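Long-range contacts in beta-lactamase II (Erythrobacter litoralis, PDB 6V73), which probably hydrolyses the amide bond of beta-lactam antibiotics with zinc as cofactor, as other class B metallo-beta-lactamases do: residues Asn58-Ile63 against Leu85-Arg90; Leu64-Trp69 against Ala92-Ala97; His118-Glu123 against His165-Ile170; Asn142-Gly147 against Pro155-Tyr160; Cys184-Gly189 against Lys233-Thr238. One frame throughout, in Å; residues are numbered along the deposited sequence.

Contact 1: Asn58-Ile63 against Leu85-Arg90; sequences NGDNTI and LAKPVR
Thr-62 and Val-89 pair as parallel neighbours at the entry of a beta-alpha-beta unit, in which strand 61-65 leads through helix 71-85 into strand 89-93. The tight part surrounds Thr-62. Its OG1, set between backbone N and carbonyl carbon (chi1 43°), gives a hydrogen bond to Lys-87 O at 2.7 Å, while its methyl CG2 rests on Lys-87 CB at 3.6 Å; the Thr-62 side chain also touches Ala-81 of helix 71-85. Pro-88 O is gripped twice, from opposite faces of its carbonyl plane: Thr-62 N comes from one, Asn-61 ND2 from the other, the second bond being 3.2 Å long. Thr-62 O then receives Arg-90 N at 3.1 Å.

Toward solvent, at the turn, the fit is looser. This type II' turn, Asn-58 to Asn-61, carries the chain into the strand, and Lys-87, bent at chi2, reaches along it to hydrogen-bond Gly-59 O through NZ; the carboxylate of Asp-60 stays beyond salt-bridge range of Lys-87 NZ. Arg-90 is partly exposed, crosses the side chain of Asn-61 at about a right angle and bonds Ser-152 O through NH1. Its guanidinium is nevertheless covered on one face by Ile-63 CD1, 3.3 Å from Arg-90 NH2.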
# COMPACT_ATOMS: atom_id res chain seq x y z
N ASN A 58 -32.61 -5.03 9.90
CA ASN A 58 -33.86 -4.90 9.15
C ASN A 58 -34.86 -5.94 9.67
O ASN A 58 -34.85 -7.10 9.23
CB ASN A 58 -33.63 -5.06 7.65
CG ASN A 58 -34.92 -5.07 6.87
OD1 ASN A 58 -35.53 -4.03 6.64
ND2 ASN A 58 -35.35 -6.27 6.47
N GLY A 59 -35.71 -5.53 10.58
CA GLY A 59 -36.66 -6.45 11.16
C GLY A 59 -35.93 -7.49 11.98
O GLY A 59 -35.22 -7.17 12.94
N ASP A 60 -36.09 -8.75 11.59
CA ASP A 60 -35.47 -9.87 12.28
C ASP A 60 -34.12 -10.26 11.69
O ASP A 60 -33.61 -11.34 12.02
CB ASP A 60 -36.39 -11.09 12.26
CG ASP A 60 -37.71 -10.83 12.93
OD1 ASP A 60 -37.71 -10.19 14.01
OD2 ASP A 60 -38.74 -11.26 12.36
N ASN A 61 -33.52 -9.43 10.83
CA ASN A 61 -32.26 -9.78 10.19
C ASN A 61 -31.36 -8.56 10.11
O ASN A 61 -31.73 -7.44 10.49
CB ASN A 61 -32.49 -10.36 8.79
CG ASN A 61 -33.34 -11.61 8.82
OD1 ASN A 61 -34.57 -11.57 8.63
ND2 ASN A 61 -32.70 -12.75 9.09
N THR A 62 -30.15 -8.79 9.61
CA THR A 62 -29.20 -7.72 9.40
C THR A 62 -28.78 -7.70 7.94
O THR A 62 -28.78 -8.74 7.26
CB THR A 62 -27.96 -7.89 10.28
OG1 THR A 62 -27.56 -9.27 10.28
CG2 THR A 62 -28.27 -7.43 11.70
N ILE A 63 -28.46 -6.50 7.47
CA ILE A 63 -27.75 -6.29 6.21
C ILE A 63 -26.28 -6.08 6.55
O ILE A 63 -25.95 -5.32 7.48
CB ILE A 63 -28.31 -5.08 5.44
CG1 ILE A 63 -29.83 -4.97 5.58
CG2 ILE A 63 -27.93 -5.17 3.99
CD1 ILE A 63 -30.59 -5.96 4.79
N LEU A 85 -26.49 -10.77 18.32
CA LEU A 85 -27.60 -9.89 17.95
C LEU A 85 -28.91 -10.64 17.79
O LEU A 85 -29.98 -10.03 17.92
CB LEU A 85 -27.28 -9.16 16.65
CG LEU A 85 -26.43 -7.90 16.77
CD1 LEU A 85 -26.42 -7.16 15.45
CD2 LEU A 85 -26.98 -7.04 17.88
N ALA A 86 -28.85 -11.93 17.48
CA ALA A 86 -30.04 -12.70 17.14
C ALA A 86 -30.77 -12.09 15.94
O ALA A 86 -32.00 -12.14 15.84
CB ALA A 86 -30.98 -12.84 18.34
N LYS A 87 -29.98 -11.50 15.03
CA LYS A 87 -30.46 -10.91 13.78
C LYS A 87 -29.56 -11.44 12.68
O LYS A 87 -28.65 -10.74 12.22
CB LYS A 87 -30.42 -9.38 13.83
CG LYS A 87 -31.08 -8.77 15.06
CD LYS A 87 -32.59 -8.78 14.95
CE LYS A 87 -33.24 -8.02 16.11
NZ LYS A 87 -34.71 -7.88 15.91
N PRO A 88 -29.76 -12.69 12.25
CA PRO A 88 -28.85 -13.29 11.26
C PRO A 88 -28.76 -12.47 9.97
O PRO A 88 -29.71 -11.80 9.56
CB PRO A 88 -29.45 -14.68 11.02
CG PRO A 88 -30.83 -14.69 11.72
CD PRO A 88 -30.75 -13.65 12.79
N VAL A 89 -27.59 -12.53 9.33
CA VAL A 89 -27.35 -11.79 8.10
C VAL A 89 -28.11 -12.44 6.95
O VAL A 89 -27.97 -13.64 6.70
CB VAL A 89 -25.85 -11.74 7.78
CG1 VAL A 89 -25.59 -10.94 6.48
CG2 VAL A 89 -25.10 -11.16 8.96
N ARG A 90 -28.91 -11.64 6.23
CA ARG A 90 -29.64 -12.15 5.07
C ARG A 90 -29.16 -11.61 3.74
O ARG A 90 -29.42 -12.24 2.71
CB ARG A 90 -31.14 -11.86 5.21
CG ARG A 90 -31.54 -10.39 5.10
CD ARG A 90 -33.07 -10.24 4.90
NE ARG A 90 -33.46 -8.83 4.97
CZ ARG A 90 -33.37 -7.98 3.96
NH1 ARG A 90 -32.93 -8.39 2.78
NH2 ARG A 90 -33.72 -6.71 4.13

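Contact 2: Leu64-Trp69 against Ala92-Ala97; sequences LVDTAW and AVVTHA. With ZN (zinc ion), chain B.
Leu-64 pairs with Ala-92 and Val-65 with Val-93, the parallel strands 61-65 and 89-93 continuing side by side into the middle of the protein. Two backbone hydrogen bonds fix the register: Val-93 N to Leu-64 O at 2.9 Å and Asp-66 N to Val-93 O at 2.8 Å. Weaker CA-H...O contacts run beside them, from Ala-92 CA to Leu-64 O and from Val-65 CA to Val-93 O.

Apolar contacts fall on both faces of the sheet. Leu-64 CB meets Ala-92 CB at 3.9 Å on the face covered by helix 71-85. On the other, Val-65 and Val-93 lie alongside and point the same way, with Val-65 CG2 4.1 Å from Val-93 CG1.

Where the strands give way to loops, polar side chains take over. Asp-66 turns its carboxylate across Thr-95: OD2 accepts the backbone N of Thr-95 at 2.8 Å through its syn lone pair, and OD1 is modelled as accepting Thr-95 OG1, a less certain bond. With chi1 at 42° the Thr-95 hydroxyl stays near its own amide, and both face the same carboxylate.

His-96 follows directly and binds zinc through NE2, together with His-98 and His-165. By binding Thr-95, the residue before His-96, the buried Asp-66 probably steadies the backbone that carries this zinc ligand.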
# COMPACT_ATOMS: atom_id res chain seq x y z
N LEU A 64 -25.40 -6.74 5.82
CA LEU A 64 -23.96 -6.60 6.03
C LEU A 64 -23.39 -5.68 4.96
O LEU A 64 -23.56 -5.94 3.77
CB LEU A 64 -23.27 -7.97 6.01
CG LEU A 64 -21.74 -7.94 6.11
CD1 LEU A 64 -21.28 -7.37 7.46
CD2 LEU A 64 -21.12 -9.32 5.87
N VAL A 65 -22.74 -4.61 5.38
CA VAL A 65 -22.01 -3.75 4.45
C VAL A 65 -20.53 -4.08 4.59
O VAL A 65 -19.93 -3.81 5.63
CB VAL A 65 -22.28 -2.26 4.68
CG1 VAL A 65 -21.53 -1.45 3.63
CG2 VAL A 65 -23.77 -1.97 4.61
N ASP A 66 -19.98 -4.69 3.53
CA ASP A 66 -18.58 -5.08 3.40
C ASP A 66 -18.20 -6.29 4.24
O ASP A 66 -18.72 -6.48 5.35
CB ASP A 66 -17.67 -3.89 3.70
CG ASP A 66 -17.62 -2.90 2.54
OD1 ASP A 66 -17.43 -1.69 2.77
OD2 ASP A 66 -17.82 -3.33 1.38
N THR A 67 -17.31 -7.13 3.71
CA THR A 67 -16.77 -8.25 4.46
C THR A 67 -15.61 -7.77 5.33
O THR A 67 -15.25 -6.60 5.34
CB THR A 67 -16.34 -9.38 3.53
OG1 THR A 67 -15.12 -9.03 2.86
CG2 THR A 67 -17.41 -9.68 2.50
N ALA A 68 -15.03 -8.67 6.10
CA ALA A 68 -13.78 -8.36 6.77
C ALA A 68 -12.64 -8.65 5.81
O ALA A 68 -12.86 -8.90 4.62
CB ALA A 68 -13.67 -9.16 8.07
N TRP A 69 -11.39 -8.66 6.30
CA TRP A 69 -10.27 -8.91 5.40
C TRP A 69 -10.24 -10.36 4.90
O TRP A 69 -9.80 -10.60 3.78
CB TRP A 69 -8.94 -8.58 6.08
CG TRP A 69 -8.66 -7.13 6.36
CD1 TRP A 69 -8.95 -6.44 7.51
CD2 TRP A 69 -7.97 -6.20 5.50
NE1 TRP A 69 -8.51 -5.14 7.41
CE2 TRP A 69 -7.91 -4.96 6.19
CE3 TRP A 69 -7.42 -6.29 4.22
CZ2 TRP A 69 -7.32 -3.81 5.62
CZ3 TRP A 69 -6.82 -5.14 3.65
CH2 TRP A 69 -6.77 -3.93 4.37
N ALA A 92 -25.78 -9.02 1.85
CA ALA A 92 -24.56 -8.26 1.99
C ALA A 92 -24.32 -7.47 0.71
O ALA A 92 -24.65 -7.93 -0.39
CB ALA A 92 -23.37 -9.17 2.28
N VAL A 93 -23.75 -6.27 0.87
CA VAL A 93 -23.31 -5.45 -0.25
C VAL A 93 -21.87 -5.03 0.02
O VAL A 93 -21.50 -4.75 1.16
CB VAL A 93 -24.22 -4.23 -0.47
CG1 VAL A 93 -24.37 -3.42 0.80
CG2 VAL A 93 -23.70 -3.36 -1.62
N VAL A 94 -21.05 -5.02 -1.03
CA VAL A 94 -19.62 -4.71 -0.92
C VAL A 94 -19.32 -3.47 -1.74
O VAL A 94 -19.90 -3.27 -2.81
CB VAL A 94 -18.75 -5.91 -1.35
CG1 VAL A 94 -18.96 -7.10 -0.39
CG2 VAL A 94 -19.07 -6.33 -2.77
N THR A 95 -18.42 -2.62 -1.23
CA THR A 95 -18.30 -1.28 -1.78
C THR A 95 -17.24 -1.13 -2.87
O THR A 95 -17.22 -0.09 -3.53
CB THR A 95 -18.03 -0.26 -0.66
OG1 THR A 95 -17.08 -0.77 0.28
CG2 THR A 95 -19.33 -0.00 0.09
N HIS A 96 -16.38 -2.14 -3.08
CA HIS A 96 -15.56 -2.29 -4.29
C HIS A 96 -14.65 -3.51 -4.19
O HIS A 96 -14.61 -4.18 -3.15
CB HIS A 96 -14.69 -1.05 -4.59
CG HIS A 96 -13.72 -0.72 -3.50
ND1 HIS A 96 -14.09 -0.07 -2.35
CD2 HIS A 96 -12.39 -0.95 -3.39
CE1 HIS A 96 -13.02 0.09 -1.58
NE2 HIS A 96 -11.98 -0.44 -2.19
N ALA A 97 -13.90 -3.80 -5.26
CA ALA A 97 -13.16 -5.06 -5.39
C ALA A 97 -11.75 -4.91 -4.83
O ALA A 97 -10.75 -5.00 -5.54
CB ALA A 97 -13.12 -5.51 -6.84
ZN ZN B . -9.90 -0.14 -1.73

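Contact 3: His118-Glu123 against His165-Ile170; sequences HPLSNE and HTRDNI. With ZN (zinc ion), chain B.
Ser-121 OG donates a hydrogen bond to Asp-168 OD2 at 2.8 Å, joining the first turn of helix 119-124 to the loop that carries zinc ligand His-165. The hydroxyl arrives on the anti side of OD2, 25° out of the carboxylate plane. A chi1 of 57° tucks the acid of Asp-168 back over its own backbone. OD2 also accepts Ala-97 N, from the loop after strand 89-93, and these two donors would restrict the carboxylate; the contact of OD1 with Thr-166 OG1 is implausibly short and so uncertain.

Leu-120 spreads across the same loop. Its CB lies 3.9 Å from Asp-168 CB, while CD2 lies over one face of the Arg-167 guanidinium, toward its rim and 3.8 Å from NH1, the arginine chain bending at chi3.

His-118 is the N-cap. With CG anti to the backbone N (chi1 -170°), its ring turns back toward the first turn, so that ND1 accepts Leu-120 N at 2.9 Å, almost exactly in the ring plane. The ring's CD2 edge then meets Ile-170 CG2 at 3.8 Å.

Beyond the two segments, Tyr-160, just after strand 157-159, packs edge-to-face with His-118, while the loop before strand 171-174 meets the helix and its N-cap through Asp-168 and Ile-170.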
# COMPACT_ATOMS: atom_id res chain seq x y z
N HIS A 118 -21.58 -3.60 -7.24
CA HIS A 118 -21.55 -2.91 -8.52
C HIS A 118 -21.09 -3.88 -9.61
O HIS A 118 -20.18 -4.69 -9.37
CB HIS A 118 -20.61 -1.71 -8.44
CG HIS A 118 -20.68 -0.78 -9.62
ND1 HIS A 118 -20.24 -1.13 -10.88
CD2 HIS A 118 -21.10 0.51 -9.71
CE1 HIS A 118 -20.41 -0.11 -11.70
NE2 HIS A 118 -20.92 0.90 -11.02
N PRO A 119 -21.68 -3.83 -10.81
CA PRO A 119 -21.26 -4.78 -11.86
C PRO A 119 -19.76 -4.75 -12.14
O PRO A 119 -19.17 -5.80 -12.41
CB PRO A 119 -22.08 -4.35 -13.09
CG PRO A 119 -23.20 -3.52 -12.56
CD PRO A 119 -22.80 -2.95 -11.23
N LEU A 120 -19.13 -3.57 -12.07
CA LEU A 120 -17.70 -3.51 -12.32
C LEU A 120 -16.89 -4.19 -11.22
O LEU A 120 -15.84 -4.77 -11.50
CB LEU A 120 -17.25 -2.05 -12.50
CG LEU A 120 -15.83 -1.79 -13.02
CD1 LEU A 120 -15.56 -2.47 -14.39
CD2 LEU A 120 -15.59 -0.28 -13.11
N SER A 121 -17.36 -4.16 -9.96
CA SER A 121 -16.65 -4.91 -8.93
C SER A 121 -16.65 -6.40 -9.24
O SER A 121 -15.67 -7.09 -8.94
CB SER A 121 -17.24 -4.67 -7.53
OG SER A 121 -17.50 -3.30 -7.29
N ASN A 122 -17.73 -6.92 -9.83
CA ASN A 122 -17.75 -8.34 -10.16
C ASN A 122 -16.79 -8.66 -11.30
O ASN A 122 -16.22 -9.76 -11.33
CB ASN A 122 -19.17 -8.79 -10.50
CG ASN A 122 -20.12 -8.73 -9.29
OD1 ASN A 122 -21.35 -8.65 -9.44
ND2 ASN A 122 -19.54 -8.75 -8.09
N GLU A 123 -16.62 -7.73 -12.26
CA GLU A 123 -15.69 -7.96 -13.37
C GLU A 123 -14.25 -7.93 -12.87
O GLU A 123 -13.42 -8.74 -13.32
CB GLU A 123 -15.86 -6.91 -14.47
CG GLU A 123 -17.12 -7.02 -15.33
CD GLU A 123 -17.10 -6.05 -16.52
OE1 GLU A 123 -16.01 -5.73 -17.01
OE2 GLU A 123 -18.18 -5.60 -16.96
N HIS A 165 -11.67 6.45 -5.33
CA HIS A 165 -10.70 5.52 -4.78
C HIS A 165 -10.48 4.33 -5.71
O HIS A 165 -9.34 3.88 -5.90
CB HIS A 165 -11.15 5.05 -3.39
CG HIS A 165 -10.39 3.86 -2.88
ND1 HIS A 165 -9.09 3.94 -2.44
CD2 HIS A 165 -10.76 2.56 -2.75
CE1 HIS A 165 -8.69 2.74 -2.05
NE2 HIS A 165 -9.68 1.89 -2.23
N THR A 166 -11.56 3.80 -6.29
CA THR A 166 -11.50 2.90 -7.44
C THR A 166 -12.62 3.28 -8.40
O THR A 166 -13.48 4.11 -8.09
CB THR A 166 -11.65 1.42 -7.05
OG1 THR A 166 -12.95 1.22 -6.51
CG2 THR A 166 -10.62 0.98 -6.03
N ARG A 167 -12.61 2.69 -9.59
CA ARG A 167 -13.65 3.01 -10.56
C ARG A 167 -14.99 2.40 -10.17
O ARG A 167 -16.03 2.88 -10.62
CB ARG A 167 -13.22 2.55 -11.96
CG ARG A 167 -12.02 3.32 -12.51
CD ARG A 167 -11.69 2.88 -13.92
NE ARG A 167 -11.36 1.46 -13.98
CZ ARG A 167 -11.95 0.59 -14.79
NH1 ARG A 167 -12.94 0.98 -15.60
NH2 ARG A 167 -11.57 -0.68 -14.78
N ASP A 168 -14.99 1.36 -9.34
CA ASP A 168 -16.21 0.67 -8.97
C ASP A 168 -16.73 1.03 -7.58
O ASP A 168 -17.74 0.45 -7.16
CB ASP A 168 -16.00 -0.85 -9.05
CG ASP A 168 -14.84 -1.34 -8.17
OD1 ASP A 168 -13.87 -0.58 -7.98
OD2 ASP A 168 -14.90 -2.47 -7.66
N ASN A 169 -16.10 1.97 -6.86
CA ASN A 169 -16.51 2.18 -5.47
C ASN A 169 -17.94 2.70 -5.39
O ASN A 169 -18.34 3.60 -6.14
CB ASN A 169 -15.60 3.16 -4.71
CG ASN A 169 -15.40 4.50 -5.41
OD1 ASN A 169 -14.31 4.80 -5.89
ND2 ASN A 169 -16.46 5.29 -5.53
N ILE A 170 -18.70 2.15 -4.45
CA ILE A 170 -20.03 2.64 -4.16
C ILE A 170 -20.10 3.06 -2.70
O ILE A 170 -19.23 2.75 -1.89
CB ILE A 170 -21.12 1.61 -4.48
CG1 ILE A 170 -20.93 0.38 -3.60
CG2 ILE A 170 -21.12 1.27 -5.99
CD1 ILE A 170 -21.96 -0.71 -3.85
ZN ZN B . -9.90 -0.14 -1.73

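Contact 4: Asn142-Gly147 against Pro155-Tyr160; sequences NGWATG and PLRLYY
Trp-144 is held between two side chains of the facing strand, Arg-157 over one face of its indole and Tyr-159 over the opposite one. The guanidinium of Arg-157 lies nearly flat on the six-membered ring, planes 23° apart, in an off-centre cation-pi stack with NH1 3.8 Å from Trp-144 CE3. Bends at chi2 and chi3 curl the arginine back over the ring; its CB also touches Trp-144 CZ3.

On the far face Tyr-159 presents its ring edge, so the pair is edge-to-face with planes inclined at 51° and Tyr-159 CD1 3.7 Å from Trp-144 CE2. Tyr-159 CB adds a CH-pi contact over the same six-membered ring, 4.1 Å from its centroid. A fully extended first torsion (chi1 180°) lays the tyrosine ring beside the loop, where CE1 comes 3.4 Å from Asn-142 O.

In the metallo-beta-lactamase fold strand 157-159 is an edge strand of the four-stranded sheet, with strand 171-174 on its inner side; the loop 142-147 adds a single backbone bridge, Trp-144 with Tyr-159, at its outer one. Tyr-160 N bonds Gly-143 O at 2.7 Å, and Ala-145 N bonds Leu-158 O at 3.0 Å. Gly-143 O also lies 3.3 Å from Tyr-159 CA as a CA-H...O contact. Past the bridge, Ala-145 CB packs against Leu-158 CD1, and helix 205-215 closes over Trp-144 and Tyr-159 through Ala-215.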
# COMPACT_ATOMS: atom_id res chain seq x y z
N ASN A 142 -29.06 8.21 -12.54
CA ASN A 142 -28.67 9.20 -11.55
C ASN A 142 -27.73 8.64 -10.49
O ASN A 142 -27.42 9.35 -9.53
CB ASN A 142 -29.91 9.79 -10.87
CG ASN A 142 -30.71 10.71 -11.77
OD1 ASN A 142 -31.94 10.68 -11.75
ND2 ASN A 142 -30.02 11.54 -12.55
N GLY A 143 -27.30 7.38 -10.63
CA GLY A 143 -26.38 6.76 -9.69
C GLY A 143 -27.03 6.11 -8.48
O GLY A 143 -26.31 5.60 -7.62
N TRP A 144 -28.36 6.12 -8.37
CA TRP A 144 -29.05 5.47 -7.26
C TRP A 144 -29.44 4.05 -7.65
O TRP A 144 -29.82 3.79 -8.79
CB TRP A 144 -30.31 6.24 -6.87
CG TRP A 144 -30.05 7.56 -6.23
CD1 TRP A 144 -30.15 8.79 -6.81
CD2 TRP A 144 -29.63 7.80 -4.87
NE1 TRP A 144 -29.83 9.78 -5.91
CE2 TRP A 144 -29.51 9.20 -4.71
CE3 TRP A 144 -29.34 6.96 -3.79
CZ2 TRP A 144 -29.12 9.78 -3.51
CZ3 TRP A 144 -28.96 7.55 -2.59
CH2 TRP A 144 -28.85 8.94 -2.46
N ALA A 145 -29.37 3.14 -6.68
CA ALA A 145 -29.81 1.78 -6.95
C ALA A 145 -31.31 1.74 -7.18
O ALA A 145 -32.08 2.52 -6.61
CB ALA A 145 -29.45 0.85 -5.79
N THR A 146 -31.72 0.79 -8.01
CA THR A 146 -33.13 0.52 -8.25
C THR A 146 -33.31 -1.00 -8.28
O THR A 146 -32.43 -1.75 -7.87
CB THR A 146 -33.56 1.22 -9.55
OG1 THR A 146 -34.97 1.11 -9.70
CG2 THR A 146 -32.84 0.60 -10.77
N GLY A 147 -34.45 -1.44 -8.80
CA GLY A 147 -34.70 -2.86 -8.96
C GLY A 147 -34.49 -3.65 -7.69
O GLY A 147 -34.68 -3.16 -6.56
N PRO A 155 -33.52 -0.61 4.39
CA PRO A 155 -33.56 0.86 4.25
C PRO A 155 -32.27 1.48 3.77
O PRO A 155 -32.20 2.70 3.62
CB PRO A 155 -33.86 1.32 5.68
CG PRO A 155 -33.18 0.30 6.54
CD PRO A 155 -33.30 -1.02 5.79
N LEU A 156 -31.25 0.67 3.56
CA LEU A 156 -30.02 1.19 3.00
C LEU A 156 -30.29 1.82 1.64
O LEU A 156 -31.00 1.24 0.81
CB LEU A 156 -28.98 0.08 2.85
CG LEU A 156 -28.10 -0.17 4.06
CD1 LEU A 156 -27.20 -1.33 3.70
CD2 LEU A 156 -27.32 1.07 4.44
N ARG A 157 -29.74 3.00 1.42
CA ARG A 157 -29.75 3.62 0.10
C ARG A 157 -28.34 3.53 -0.48
O ARG A 157 -27.37 3.94 0.16
CB ARG A 157 -30.22 5.07 0.19
CG ARG A 157 -31.69 5.21 0.62
CD ARG A 157 -32.63 4.95 -0.57
NE ARG A 157 -32.90 6.17 -1.34
CZ ARG A 157 -32.90 6.24 -2.67
NH1 ARG A 157 -32.64 5.16 -3.40
NH2 ARG A 157 -33.15 7.39 -3.27
N LEU A 158 -28.24 2.94 -1.66
CA LEU A 158 -26.96 2.70 -2.33
C LEU A 158 -26.82 3.69 -3.47
O LEU A 158 -27.77 3.89 -4.24
CB LEU A 158 -26.88 1.28 -2.86
CG LEU A 158 -27.47 0.24 -1.90
CD1 LEU A 158 -27.91 -0.95 -2.69
CD2 LEU A 158 -26.44 -0.18 -0.90
N TYR A 159 -25.64 4.31 -3.55
CA TYR A 159 -25.36 5.39 -4.49
C TYR A 159 -23.98 5.18 -5.10
O TYR A 159 -23.00 4.97 -4.37
CB TYR A 159 -25.42 6.76 -3.79
CG TYR A 159 -25.13 7.93 -4.70
CD1 TYR A 159 -26.04 8.31 -5.68
CD2 TYR A 159 -23.94 8.66 -4.59
CE1 TYR A 159 -25.79 9.38 -6.53
CE2 TYR A 159 -23.68 9.75 -5.45
CZ TYR A 159 -24.61 10.09 -6.42
OH TYR A 159 -24.39 11.15 -7.28
N TYR A 160 -23.91 5.22 -6.43
CA TYR A 160 -22.65 5.18 -7.16
C TYR A 160 -22.21 6.61 -7.46
O TYR A 160 -22.84 7.27 -8.31
CB TYR A 160 -22.79 4.38 -8.46
CG TYR A 160 -21.55 4.38 -9.33
CD1 TYR A 160 -20.28 4.26 -8.77
CD2 TYR A 160 -21.65 4.50 -10.72
CE1 TYR A 160 -19.13 4.26 -9.56
CE2 TYR A 160 -20.50 4.50 -11.52
CZ TYR A 160 -19.26 4.38 -10.93
OH TYR A 160 -18.12 4.38 -11.71

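Contact 5: Cys184-Gly189 against Lys233-Thr238; sequences CMIKAG and KAIERT. With ZN (zinc ion), chain C.
Thr-238 points from helix 233-243 into the loop 184-189, and its branches divide the work. CB itself only approaches Lys-187 N. From it CG2 reaches Met-185 O at 3.4 Å. The other branch, OG1, lies beside the backbone N (chi1 -54°) and is used twice: it accepts Lys-187 N at 3.0 Å, and it donates to Ala-234 O, one turn back along the helix, in a bond modelled unusually short. That carbonyl is also taken by Thr-238 N from the opposite face of its plane.

Beside Thr-238, Ile-186 supplies the apolar part. Its CG2 faces Ala-234 CB at 4.1 Å and CD1 meets Ile-235 CG1, both isoleucines packing on Phe-212 of helix 205-215. At the other end of the loop, Gly-189 O receives a weak hydrogen bond from Lys-233 NZ at 2.9 Å, and Arg-237 NE lies 3.1 Å from the same oxygen.

Cys-184 begins the loop and binds zinc through SG at 2.3 Å, with Asp-100 and His-226 as fellow ligands. Lys-187 NZ turns back to Cys-184 O and to Leu-194 O. Held at its N by Thr-238 and tied by NZ to Cys-184 O, Lys-187 could help to place the zinc-binding cysteine.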
# COMPACT_ATOMS: atom_id res chain seq x y z
N CYS A 184 -13.95 3.54 1.17
CA CYS A 184 -12.57 3.96 1.09
C CYS A 184 -12.39 5.25 0.30
O CYS A 184 -11.28 5.80 0.30
CB CYS A 184 -11.72 2.87 0.45
SG CYS A 184 -11.79 1.28 1.29
N MET A 185 -13.44 5.74 -0.36
CA MET A 185 -13.34 7.02 -1.05
C MET A 185 -13.13 8.16 -0.07
O MET A 185 -12.36 9.09 -0.35
CB MET A 185 -14.59 7.25 -1.88
CG MET A 185 -14.69 8.67 -2.42
SD MET A 185 -16.09 8.92 -3.52
CE MET A 185 -17.44 8.90 -2.36
N ILE A 186 -13.81 8.11 1.07
CA ILE A 186 -13.77 9.18 2.05
C ILE A 186 -12.68 8.87 3.06
O ILE A 186 -12.57 7.74 3.55
CB ILE A 186 -15.13 9.33 2.76
CG1 ILE A 186 -16.21 9.76 1.77
CG2 ILE A 186 -15.02 10.31 3.91
CD1 ILE A 186 -16.04 11.19 1.22
N LYS A 187 -11.86 9.88 3.35
CA LYS A 187 -10.81 9.75 4.35
C LYS A 187 -11.04 10.79 5.44
O LYS A 187 -11.91 11.66 5.32
CB LYS A 187 -9.43 9.90 3.71
CG LYS A 187 -8.68 8.57 3.55
CD LYS A 187 -9.15 7.77 2.33
CE LYS A 187 -8.57 6.36 2.41
NZ LYS A 187 -8.40 5.75 1.07
N ALA A 188 -10.25 10.70 6.51
CA ALA A 188 -10.59 11.39 7.75
C ALA A 188 -10.38 12.90 7.62
O ALA A 188 -9.68 13.38 6.74
CB ALA A 188 -9.75 10.83 8.91
N GLY A 189 -11.01 13.64 8.53
CA GLY A 189 -10.95 15.10 8.50
C GLY A 189 -9.56 15.67 8.69
O GLY A 189 -9.33 16.84 8.37
N LYS A 233 -16.76 17.17 8.18
CA LYS A 233 -15.43 17.65 7.82
C LYS A 233 -14.61 16.58 7.10
O LYS A 233 -13.69 16.92 6.35
CB LYS A 233 -14.68 18.12 9.06
CG LYS A 233 -13.55 19.07 8.74
CD LYS A 233 -12.38 18.88 9.67
CE LYS A 233 -11.09 19.30 9.00
NZ LYS A 233 -9.94 19.25 9.95
N ALA A 234 -14.93 15.30 7.32
CA ALA A 234 -14.23 14.26 6.59
C ALA A 234 -14.47 14.39 5.08
O ALA A 234 -13.55 14.18 4.28
CB ALA A 234 -14.65 12.88 7.10
N ILE A 235 -15.69 14.77 4.68
CA ILE A 235 -15.96 15.07 3.28
C ILE A 235 -15.14 16.27 2.83
O ILE A 235 -14.53 16.27 1.75
CB ILE A 235 -17.46 15.31 3.05
CG1 ILE A 235 -18.26 14.04 3.34
CG2 ILE A 235 -17.73 15.83 1.65
CD1 ILE A 235 -19.76 14.30 3.47
N GLU A 236 -15.12 17.31 3.65
CA GLU A 236 -14.45 18.55 3.26
C GLU A 236 -12.96 18.32 3.03
O GLU A 236 -12.40 18.75 2.02
CB GLU A 236 -14.71 19.62 4.33
CG GLU A 236 -13.98 20.93 4.11
CD GLU A 236 -13.66 21.64 5.41
OE1 GLU A 236 -14.61 21.98 6.16
OE2 GLU A 236 -12.46 21.87 5.69
N ARG A 237 -12.31 17.61 3.96
CA ARG A 237 -10.88 17.35 3.83
C ARG A 237 -10.59 16.43 2.65
O ARG A 237 -9.58 16.62 1.95
CB ARG A 237 -10.35 16.74 5.13
CG ARG A 237 -8.89 16.33 5.06
CD ARG A 237 -8.01 17.55 4.84
NE ARG A 237 -7.62 18.16 6.10
CZ ARG A 237 -6.38 18.13 6.59
NH1 ARG A 237 -6.10 18.72 7.75
NH2 ARG A 237 -5.42 17.52 5.91
N THR A 238 -11.44 15.43 2.43
CA THR A 238 -11.24 14.50 1.32
C THR A 238 -11.31 15.22 -0.01
O THR A 238 -10.48 15.00 -0.90
CB THR A 238 -12.30 13.40 1.35
OG1 THR A 238 -12.31 12.76 2.63
CG2 THR A 238 -12.02 12.39 0.25
ZN ZN C . -9.65 0.61 1.73

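Contacts 1 and 2 are successive parts of one strand pair, their centres 16 Å apart, with the outer end at the surface and the inner end at the metal site. There contacts 2, 3 and 5 converge: His-96 and His-165 share one zinc ion, and Cys-184 of contact 5 holds the other, its SG 3.3 Å from His-96 CE1. Contacts 2 and 3 are stitched together by Thr-95 O and Ile-170 N at 2.8 Å. Contact 4 is nested within the chain loop closed by contact 3 and meets it through Tyr-160 OH, 2.8 Å from Arg-167 O. It also touches contact 1, where Leu-156 CD1 packs on Ile-63 CG2.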